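Local coordinates for protein diol-dehydratase (Roseburia inulinivorans, PDB 5I2A) that probably dehydrates 1,2-propanediol as a glycyl radical enzyme that works without vitamin B12, at residues S342-L347 with I436-P441; H451-F456 with N549-Q554; A513-H518 with F681-G686. One frame throughout, in Å; residues are numbered along the deposited sequence.

In the fold
From the N terminus, strand 346-350 and the residues just before it meet the turn between strands 434-436 and 440-442, closing contact 1 across 88 intervening residues. Only ten residues later H451 opens contact 2, and the two touch, E440 packing on H451 while one ethanediol binds to both. Contact 2 closes at 549-554, but helix 489-521 has by then opened contact 3, which closes at 681-686, so contacts 2 and 3 cross. They meet where T551 and F550 bond to N683 and R685. Together the three run from the buried pocket of contact 1, through a mixed sheet, to the long helix at the subunit boundary, contacts 1 and 3 lying about 22 Å apart between centres.

Contact 1 (S342-L347 with I436-P441); sequences SLFQNL and IGCVEP. With EDO (1,2-ethanediol), chain C.
In the turn whose C438 sulfur touches the ring of F344, E440 OE1 is gripped by two backbone N-H groups. C438 N lies 2.9 Å from E440 OE1 and V439 N 2.8 Å from it, both reaching the oxygen from the same face of the carboxylate plane, the first on the syn side and the second on the anti side. A bend at chi2 (102°) folds the glutamate back over its own turn, where the two N-H bonds hold the carboxylate. Its other oxygen, E440 OE2, accepts a 2.6 Å bond from O1 of the ethanediol, a molecule probably taken up from the crystallisation liquor. Across the contact, N346 ND2 donates to G437 O at 3.0 Å in a fairly straight bond (162°) that lies close to the plane of the N346 amide but arrives well above that of the carbonyl. N346 OD1 is bonded in turn to S382, so the amide is held at both ends. G437 CA points a C-H at F344 O, 3.3 Å away. The F344 ring is sandwiched: ethanediol C2 stands over one face, displaced toward the rim, and S342 OG over the centre of the other, where it also closes an ST turn by accepting from F344 N. C438 SG approaches the ring obliquely, 3.9 Å from F344 CD1, while Y818 meets it edge-to-face. D452, H166, H283 and S284 also bond to the diol. The Cys-X-Glu sequence, and the closeness to Y818 beside the predicted radical residue G817, are those of the cysteine loop of glycyl radical dehydratases, with ethanediol probably sitting where a diol substrate would bind.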
# COMPACT_ATOMS: atom_id res chain seq x y z
N SER A 342 14.21 -15.97 26.14
CA SER A 342 15.07 -14.88 25.72
C SER A 342 14.35 -13.88 24.80
O SER A 342 13.43 -14.24 24.05
CB SER A 342 16.33 -15.41 25.00
OG SER A 342 17.26 -14.35 24.84
N LEU A 343 14.79 -12.63 24.88
CA LEU A 343 14.43 -11.58 23.93
C LEU A 343 15.66 -11.17 23.12
O LEU A 343 15.60 -10.22 22.33
CB LEU A 343 13.83 -10.37 24.67
CG LEU A 343 12.42 -10.63 25.23
CD1 LEU A 343 11.88 -9.41 25.99
CD2 LEU A 343 11.49 -11.00 24.09
N PHE A 344 16.78 -11.88 23.34
CA PHE A 344 18.01 -11.70 22.58
C PHE A 344 18.43 -10.23 22.51
O PHE A 344 18.68 -9.69 21.43
CB PHE A 344 17.83 -12.29 21.17
CG PHE A 344 17.21 -13.66 21.19
CD1 PHE A 344 18.00 -14.79 21.34
CD2 PHE A 344 15.82 -13.81 21.15
CE1 PHE A 344 17.42 -16.06 21.41
CE2 PHE A 344 15.24 -15.08 21.21
CZ PHE A 344 16.03 -16.20 21.33
N GLN A 345 18.45 -9.58 23.66
CA GLN A 345 18.76 -8.17 23.75
C GLN A 345 20.27 -8.04 23.88
O GLN A 345 20.84 -8.16 24.97
CB GLN A 345 18.02 -7.52 24.93
CG GLN A 345 16.47 -7.61 24.80
CD GLN A 345 15.74 -7.16 26.07
OE1 GLN A 345 15.12 -6.09 26.09
NE2 GLN A 345 15.80 -7.98 27.12
N ASN A 346 20.93 -7.84 22.74
CA ASN A 346 22.37 -7.91 22.70
C ASN A 346 22.98 -6.56 23.05
O ASN A 346 22.61 -5.53 22.49
CB ASN A 346 22.86 -8.37 21.34
CG ASN A 346 24.29 -8.88 21.39
OD1 ASN A 346 25.23 -8.11 21.60
ND2 ASN A 346 24.46 -10.18 21.20
N LEU A 347 23.93 -6.59 23.97
CA LEU A 347 24.60 -5.40 24.48
C LEU A 347 26.08 -5.68 24.47
O LEU A 347 26.54 -6.68 25.04
CB LEU A 347 24.10 -5.04 25.89
CG LEU A 347 24.57 -3.71 26.51
CD1 LEU A 347 23.52 -3.21 27.53
CD2 LEU A 347 25.92 -3.81 27.19
N ILE A 436 23.43 -7.66 16.75
CA ILE A 436 22.00 -7.79 16.91
C ILE A 436 21.69 -9.20 17.35
O ILE A 436 22.19 -10.15 16.74
CB ILE A 436 21.25 -7.51 15.58
CG1 ILE A 436 21.55 -6.09 15.06
CG2 ILE A 436 19.75 -7.81 15.73
CD1 ILE A 436 21.05 -4.96 15.96
N GLY A 437 20.84 -9.35 18.36
CA GLY A 437 20.32 -10.66 18.73
C GLY A 437 21.40 -11.66 19.15
O GLY A 437 21.98 -11.54 20.22
N CYS A 438 21.64 -12.65 18.30
CA CYS A 438 22.63 -13.70 18.59
C CYS A 438 24.04 -13.33 18.09
O CYS A 438 24.95 -13.18 18.90
CB CYS A 438 22.19 -15.03 17.97
SG CYS A 438 20.74 -15.79 18.78
N VAL A 439 24.22 -13.20 16.78
CA VAL A 439 25.55 -12.98 16.21
C VAL A 439 25.55 -12.05 14.98
O VAL A 439 26.51 -12.02 14.22
CB VAL A 439 26.21 -14.31 15.79
CG1 VAL A 439 26.44 -15.23 16.98
CG2 VAL A 439 25.39 -14.99 14.72
N GLU A 440 24.47 -11.29 14.81
CA GLU A 440 24.26 -10.56 13.55
C GLU A 440 24.77 -9.11 13.62
O GLU A 440 24.23 -8.29 14.33
CB GLU A 440 22.77 -10.60 13.17
CG GLU A 440 22.15 -11.99 13.24
CD GLU A 440 21.31 -12.21 14.49
OE1 GLU A 440 21.76 -12.94 15.40
OE2 GLU A 440 20.20 -11.67 14.56
N PRO A 441 25.82 -8.80 12.86
CA PRO A 441 26.40 -7.45 12.97
C PRO A 441 25.63 -6.40 12.17
O PRO A 441 25.03 -6.70 11.14
CB PRO A 441 27.81 -7.63 12.41
CG PRO A 441 27.72 -8.79 11.49
CD PRO A 441 26.61 -9.68 11.99
C1 EDO C . 18.55 -13.85 16.72
O1 EDO C . 18.58 -12.45 16.49
C2 EDO C . 17.21 -14.17 17.40
O2 EDO C . 16.09 -13.99 16.50

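Contact 2 (H451-F456 with N549-Q554); sequences HDAAFF and NFTGPQ. With EDO (1,2-ethanediol), chain C.
F455 and Q554 pair in parallel where strand 454-457 joins strand 548-556 in a mixed sheet. Q554 bonds to the residues flanking F455: Q554 N donates to A454 O at 2.9 Å, and F456 N to Q554 O at 2.7 Å. A453 N adds a nearly straight bond (171°) to G552 O. On the opposite face of its plane G552 O takes a second donor, Q554 NE2 at 2.9 Å, because the glutamine chain bends at chi2 (42°) and folds back over its own strand. Q554 NE2 also reaches D452 OD1 at 3.0 Å, coming from above the carboxylate plane, with the two side chains at about a right angle. In the ethanediol pocket, D452 OD2 accepts a 2.6 Å bond from O2 of the ethanediol, so Q554 is a second-shell residue positioning a first-shell carboxylate. Q554 OE1 is itself bonded by N751, which fixes the turn of the amide. A453 CB presses on T551 CG2 at 3.5 Å, A454 CB and P553 CB lie 4.1 Å apart on one face of the sheet against M507 of helix 489-521, and on the opposite face Q554 CB meets the edge of the F455 ring.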
# COMPACT_ATOMS: atom_id res chain seq x y z
N HIS A 451 17.43 -9.58 10.69
CA HIS A 451 18.59 -10.41 10.96
C HIS A 451 18.27 -11.86 11.37
O HIS A 451 19.18 -12.68 11.46
CB HIS A 451 19.47 -9.75 12.03
CG HIS A 451 20.12 -8.48 11.56
ND1 HIS A 451 21.18 -8.48 10.70
CD2 HIS A 451 19.83 -7.19 11.82
CE1 HIS A 451 21.55 -7.23 10.46
NE2 HIS A 451 20.74 -6.43 11.13
N ASP A 452 17.01 -12.19 11.62
CA ASP A 452 16.66 -13.60 11.80
C ASP A 452 15.36 -13.95 11.06
O ASP A 452 14.35 -14.27 11.67
CB ASP A 452 16.54 -13.95 13.28
CG ASP A 452 16.54 -15.46 13.52
OD1 ASP A 452 16.75 -16.24 12.56
OD2 ASP A 452 16.34 -15.87 14.67
N ALA A 453 15.44 -13.90 9.73
CA ALA A 453 14.25 -13.96 8.88
C ALA A 453 13.69 -15.36 8.69
O ALA A 453 12.51 -15.51 8.39
CB ALA A 453 14.57 -13.34 7.50
N ALA A 454 14.53 -16.38 8.85
CA ALA A 454 14.12 -17.77 8.68
C ALA A 454 15.20 -18.74 9.13
O ALA A 454 16.37 -18.38 9.26
CB ALA A 454 13.75 -18.08 7.19
N PHE A 455 14.76 -19.96 9.37
CA PHE A 455 15.64 -21.08 9.66
C PHE A 455 15.59 -22.03 8.46
O PHE A 455 14.51 -22.51 8.10
CB PHE A 455 15.20 -21.80 10.93
CG PHE A 455 15.26 -20.96 12.19
CD1 PHE A 455 16.23 -19.99 12.36
CD2 PHE A 455 14.35 -21.18 13.22
CE1 PHE A 455 16.29 -19.24 13.53
CE2 PHE A 455 14.40 -20.43 14.40
CZ PHE A 455 15.37 -19.46 14.55
N PHE A 456 16.74 -22.32 7.87
CA PHE A 456 16.82 -23.19 6.70
C PHE A 456 17.61 -24.45 7.04
O PHE A 456 18.77 -24.37 7.46
CB PHE A 456 17.47 -22.46 5.52
CG PHE A 456 17.50 -23.25 4.23
CD1 PHE A 456 18.50 -24.19 3.98
CD2 PHE A 456 16.54 -23.03 3.25
CE1 PHE A 456 18.54 -24.89 2.77
CE2 PHE A 456 16.57 -23.73 2.03
CZ PHE A 456 17.57 -24.66 1.80
N ASN A 549 19.35 -1.99 4.18
CA ASN A 549 18.26 -2.94 4.21
C ASN A 549 18.75 -4.33 3.85
O ASN A 549 19.38 -4.51 2.81
CB ASN A 549 17.16 -2.51 3.24
CG ASN A 549 16.47 -1.27 3.70
OD1 ASN A 549 15.65 -1.32 4.61
ND2 ASN A 549 16.83 -0.13 3.12
N PHE A 550 18.48 -5.29 4.73
CA PHE A 550 18.89 -6.66 4.48
C PHE A 550 17.77 -7.64 4.80
O PHE A 550 16.78 -7.28 5.44
CB PHE A 550 20.13 -7.04 5.31
CG PHE A 550 21.32 -6.11 5.11
CD1 PHE A 550 22.08 -6.17 3.96
CD2 PHE A 550 21.68 -5.21 6.11
CE1 PHE A 550 23.18 -5.32 3.79
CE2 PHE A 550 22.77 -4.36 5.94
CZ PHE A 550 23.52 -4.42 4.77
N THR A 551 17.95 -8.88 4.35
CA THR A 551 17.20 -10.00 4.88
C THR A 551 18.21 -11.10 5.23
O THR A 551 19.04 -11.47 4.40
CB THR A 551 16.13 -10.51 3.88
OG1 THR A 551 15.28 -9.42 3.50
CG2 THR A 551 15.29 -11.61 4.52
N GLY A 552 18.14 -11.62 6.45
CA GLY A 552 19.15 -12.54 6.95
C GLY A 552 18.57 -13.86 7.43
O GLY A 552 18.11 -13.96 8.57
N PRO A 553 18.56 -14.88 6.56
CA PRO A 553 18.09 -16.22 6.91
C PRO A 553 19.25 -17.19 7.21
O PRO A 553 20.32 -17.09 6.59
CB PRO A 553 17.32 -16.65 5.65
CG PRO A 553 18.14 -16.03 4.53
CD PRO A 553 18.79 -14.75 5.11
N GLN A 554 19.02 -18.11 8.14
CA GLN A 554 20.08 -18.95 8.71
C GLN A 554 20.15 -20.38 8.16
O GLN A 554 19.13 -21.08 8.10
CB GLN A 554 19.92 -19.01 10.22
CG GLN A 554 20.47 -17.81 10.96
CD GLN A 554 20.13 -16.50 10.27
OE1 GLN A 554 20.93 -15.98 9.49
NE2 GLN A 554 18.96 -15.95 10.56
C1 EDO C . 18.55 -13.85 16.72
O1 EDO C . 18.58 -12.45 16.49
C2 EDO C . 17.21 -14.17 17.40
O2 EDO C . 16.09 -13.99 16.50

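Contact 3 (A513-H518 with F681-G686); sequences AIDYAH and FKNPRG
R685 grips D515 side-on with two nitrogens, forming a salt bridge between the loop before strand 688-689 and helix 489-521. R685 NE lies 2.9 Å from D515 OD1, on the syn lone pair of that oxygen, and R685 NH2 is 2.8 Å from D515 OD2. The carboxylate and guanidinium planes are nearly coplanar, 29° apart; a bend of the arginine chain at chi3 (-64°) brings its NE edge round to the acid. Beside the bridge, P684 CD packs 3.3 Å from D515 OD2. The proline ring also lies over one face of Y516 in a CH-pi contact, with P684 CG 3.8 Å from the centroid of the Y516 ring. The loop is shaped by a type I beta turn from N683 to G686 and by an Asx turn, N683 OD1 accepting from R685 N at 3.0 Å and from G687 N as well. N683 ND2 ties this turn to T551. Further out, Y516 OH bonds to the carbonyl of A198 of the second subunit, and P684 packs on the same residue. R685 NH1 makes a salt bridge to D448, NH2 also donates to F550 O, and W450 adds a cation-pi contact. With two carboxylates meeting one buried guanidinium, R685 is probably kept charged and rotationally fixed, holding helix, loop and sheet together electrostatically.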
# COMPACT_ATOMS: atom_id res chain seq x y z
N ALA A 513 7.30 -12.32 0.96
CA ALA A 513 5.86 -12.25 1.20
C ALA A 513 5.54 -11.65 2.57
O ALA A 513 4.67 -10.79 2.70
CB ALA A 513 5.23 -13.65 1.07
N ILE A 514 6.25 -12.10 3.60
CA ILE A 514 6.06 -11.57 4.95
C ILE A 514 6.49 -10.09 5.01
O ILE A 514 5.87 -9.29 5.70
CB ILE A 514 6.82 -12.43 5.97
CG1 ILE A 514 6.23 -13.85 5.98
CG2 ILE A 514 6.78 -11.82 7.39
CD1 ILE A 514 7.11 -14.90 6.67
N ASP A 515 7.52 -9.74 4.25
CA ASP A 515 8.02 -8.37 4.12
C ASP A 515 6.91 -7.44 3.62
O ASP A 515 6.66 -6.39 4.21
CB ASP A 515 9.23 -8.35 3.18
CG ASP A 515 10.28 -7.29 3.55
OD1 ASP A 515 9.94 -6.23 4.12
OD2 ASP A 515 11.47 -7.52 3.23
N TYR A 516 6.24 -7.84 2.54
CA TYR A 516 5.11 -7.07 2.02
C TYR A 516 4.05 -6.92 3.09
O TYR A 516 3.50 -5.84 3.24
CB TYR A 516 4.50 -7.72 0.76
CG TYR A 516 5.30 -7.38 -0.46
CD1 TYR A 516 5.40 -6.06 -0.90
CD2 TYR A 516 5.99 -8.36 -1.16
CE1 TYR A 516 6.17 -5.72 -2.01
CE2 TYR A 516 6.76 -8.04 -2.27
CZ TYR A 516 6.84 -6.73 -2.69
OH TYR A 516 7.59 -6.42 -3.79
N ALA A 517 3.77 -7.98 3.84
CA ALA A 517 2.73 -7.90 4.86
C ALA A 517 3.07 -6.85 5.92
O ALA A 517 2.22 -6.03 6.28
CB ALA A 517 2.48 -9.27 5.50
N HIS A 518 4.31 -6.83 6.42
CA HIS A 518 4.69 -5.79 7.38
C HIS A 518 4.65 -4.38 6.77
O HIS A 518 4.19 -3.44 7.42
CB HIS A 518 6.08 -6.07 7.99
CG HIS A 518 6.07 -7.19 8.98
ND1 HIS A 518 5.63 -7.03 10.28
CD2 HIS A 518 6.38 -8.51 8.86
CE1 HIS A 518 5.68 -8.18 10.91
NE2 HIS A 518 6.14 -9.10 10.08
N PHE A 681 20.00 -12.43 -3.98
CA PHE A 681 18.56 -12.13 -3.92
C PHE A 681 18.28 -10.79 -3.27
O PHE A 681 19.07 -10.31 -2.46
CB PHE A 681 17.80 -13.25 -3.19
CG PHE A 681 17.75 -14.54 -3.96
CD1 PHE A 681 16.82 -14.71 -4.97
CD2 PHE A 681 18.65 -15.55 -3.70
CE1 PHE A 681 16.79 -15.88 -5.71
CE2 PHE A 681 18.62 -16.73 -4.42
CZ PHE A 681 17.70 -16.89 -5.43
N LYS A 682 17.14 -10.19 -3.61
CA LYS A 682 16.78 -8.87 -3.11
C LYS A 682 15.45 -8.90 -2.39
O LYS A 682 14.64 -9.79 -2.60
CB LYS A 682 16.72 -7.86 -4.26
CG LYS A 682 17.99 -7.80 -5.09
CD LYS A 682 17.81 -6.89 -6.29
CE LYS A 682 19.03 -6.94 -7.21
NZ LYS A 682 18.87 -6.06 -8.40
N ASN A 683 15.22 -7.90 -1.54
CA ASN A 683 13.98 -7.85 -0.77
C ASN A 683 13.18 -6.62 -1.17
O ASN A 683 13.71 -5.76 -1.87
CB ASN A 683 14.29 -7.88 0.75
CG ASN A 683 15.12 -6.70 1.22
OD1 ASN A 683 14.87 -5.56 0.85
ND2 ASN A 683 16.13 -6.98 2.07
N PRO A 684 11.91 -6.54 -0.73
CA PRO A 684 11.05 -5.42 -1.17
C PRO A 684 11.41 -4.08 -0.55
O PRO A 684 10.83 -3.07 -0.94
CB PRO A 684 9.65 -5.85 -0.71
CG PRO A 684 9.74 -7.33 -0.57
CD PRO A 684 11.11 -7.57 -0.04
N ARG A 685 12.35 -4.06 0.40
CA ARG A 685 12.81 -2.80 0.98
C ARG A 685 14.01 -2.24 0.22
O ARG A 685 14.62 -1.27 0.66
CB ARG A 685 13.16 -2.99 2.48
CG ARG A 685 11.96 -2.92 3.44
CD ARG A 685 12.26 -3.57 4.80
NE ARG A 685 12.50 -5.00 4.65
CZ ARG A 685 13.66 -5.60 4.89
NH1 ARG A 685 14.70 -4.91 5.34
NH2 ARG A 685 13.77 -6.91 4.68
N GLY A 686 14.35 -2.84 -0.92
CA GLY A 686 15.44 -2.34 -1.74
C GLY A 686 16.84 -2.77 -1.32
O GLY A 686 17.83 -2.17 -1.74